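Ferredoxin (Mycobacterium smegmatis, PDB 2V2K) is an electron-transfer protein of the seven-iron ferredoxin type, carrying electrons through iron-sulfur clusters in a variety of metabolic reactions. Local coordinates at residues D91-P94 with Q95-D99. Sequence-based numbering, arbitrary orientation.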
loop_
_atom_site.group_PDB
_atom_site.type_symbol
_atom_site.label_atom_id
_atom_site.label_comp_id
_atom_site.label_asym_id
_atom_site.label_seq_id
_atom_site.Cartn_x
_atom_site.Cartn_y
_atom_site.Cartn_z
ATOM N N ASP A 91 -9.151 -7.627 5.874
ATOM C CA ASP A 91 -8.118 -8.056 6.818
ATOM C C ASP A 91 -7.144 -9.010 6.130
ATOM O O ASP A 91 -6.996 -10.169 6.529
ATOM C CB ASP A 91 -8.751 -8.669 8.087
ATOM N N ASN A 92 -6.476 -8.501 5.095
ATOM C CA ASN A 92 -5.548 -9.294 4.302
ATOM C C ASN A 92 -4.077 -8.948 4.548
ATOM O O ASN A 92 -3.200 -9.443 3.854
ATOM C CB ASN A 92 -5.916 -9.165 2.810
ATOM C CG ASN A 92 -7.048 -10.094 2.412
ATOM O OD1 ASN A 92 -6.881 -11.310 2.423
ATOM N ND2 ASN A 92 -8.203 -9.533 2.067
ATOM N N ASP A 93 -3.795 -8.130 5.566
ATOM C CA ASP A 93 -2.409 -7.720 5.843
ATOM C C ASP A 93 -1.505 -8.943 5.997
ATOM O O ASP A 93 -1.870 -9.903 6.694
ATOM C CB ASP A 93 -2.339 -6.881 7.134
ATOM C CG ASP A 93 -3.360 -5.761 7.177
ATOM O OD1 ASP A 93 -4.572 -6.074 7.327
ATOM O OD2 ASP A 93 -2.939 -4.579 7.062
ATOM N N PRO A 94 -0.331 -8.936 5.350
ATOM C CA PRO A 94 0.604 -10.048 5.542
ATOM C C PRO A 94 1.125 -10.180 6.984
ATOM O O PRO A 94 1.199 -9.197 7.706
ATOM C CB PRO A 94 1.767 -9.734 4.583
ATOM C CG PRO A 94 1.564 -8.360 4.088
ATOM C CD PRO A 94 0.181 -7.907 4.418
ATOM N N GLN A 95 1.497 -11.401 7.376
ATOM C CA GLN A 95 1.990 -11.671 8.738
ATOM C C GLN A 95 3.001 -10.630 9.248
ATOM O O GLN A 95 2.862 -10.117 10.368
ATOM C CB GLN A 95 2.606 -13.065 8.826
ATOM C CG GLN A 95 2.742 -13.597 10.255
ATOM C CD GLN A 95 1.398 -13.739 10.975
ATOM O OE1 GLN A 95 0.477 -14.389 10.469
ATOM N NE2 GLN A 95 1.285 -13.126 12.162
ATOM N N ALA A 96 3.993 -10.327 8.411
ATOM C CA ALA A 96 5.064 -9.375 8.729
ATOM C C ALA A 96 4.552 -8.009 9.184
ATOM O O ALA A 96 5.165 -7.376 10.041
ATOM C CB ALA A 96 5.998 -9.203 7.516
ATOM N N ILE A 97 3.445 -7.550 8.605
ATOM C CA ILE A 97 2.829 -6.270 8.984
ATOM C C ILE A 97 1.860 -6.457 10.182
ATOM O O ILE A 97 1.781 -5.598 11.072
ATOM C CB ILE A 97 2.141 -5.576 7.753
ATOM C CG1 ILE A 97 3.195 -4.936 6.848
ATOM C CG2 ILE A 97 1.188 -4.451 8.178
ATOM C CD1 ILE A 97 3.995 -5.883 6.090
ATOM N N LYS A 98 1.132 -7.572 10.211
ATOM C CA LYS A 98 0.247 -7.875 11.341
ATOM C C LYS A 98 1.019 -7.910 12.655
ATOM O O LYS A 98 0.502 -7.504 13.683
ATOM C CB LYS A 98 -0.443 -9.225 11.158
ATOM C CG LYS A 98 -1.657 -9.160 10.285
ATOM C CD LYS A 98 -2.495 -10.418 10.425
ATOM C CE LYS A 98 -1.854 -11.606 9.758
ATOM N NZ LYS A 98 -2.859 -12.684 9.584
ATOM N N ASP A 99 2.250 -8.410 12.610
ATOM C CA ASP A 99 3.067 -8.568 13.800
ATOM C C ASP A 99 3.688 -7.286 14.337
ATOM O O ASP A 99 4.123 -7.270 15.474
ATOM C CB ASP A 99 4.188 -9.568 13.531
ATOM C CG ASP A 99 3.685 -11.000 13.384
ATOM O OD1 ASP A 99 2.543 -11.319 13.823
ATOM O OD2 ASP A 99 4.454 -11.815 12.823
#
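The backbone O of P94 takes two bonds from the first turn of helix 95-98. K98 N donates to P94 O at 3.0 Å, nearly straight (169°) and in the carbonyl plane. I97 N donates to P94 O at 2.9 Å, but this bond is bent (135°) and comes from above the plane. Beside them, the P94 ring and the I97 side chain run alongside each other in a common direction, with P94 CG 4.0 Å from I97 CD1. On D93, CB packs against K98 CG at 3.9 Å. The K98 chain runs alongside D93 O from CG to CE; a bend at chi3 (-73°) leaves CE closest, at 3.5 Å. P94 stands at the N-cap position of this short C-terminal helix, and its carbonyl takes the first i to i+4 helical bond. Q95 NE2 donates to D99 OD1, four residues on, at 2.8 Å. The D93 carboxylate is buried and is held from outside: OD1 accepts from A29 N, and OD2 bonds R30 N and Y33 OH. P94 and I97 both pack on Y33 and on A70 of helix 67-73. I97 lies about 9 Å, side chain to side chain, from C8, a probable [3Fe-4S] cluster ligand.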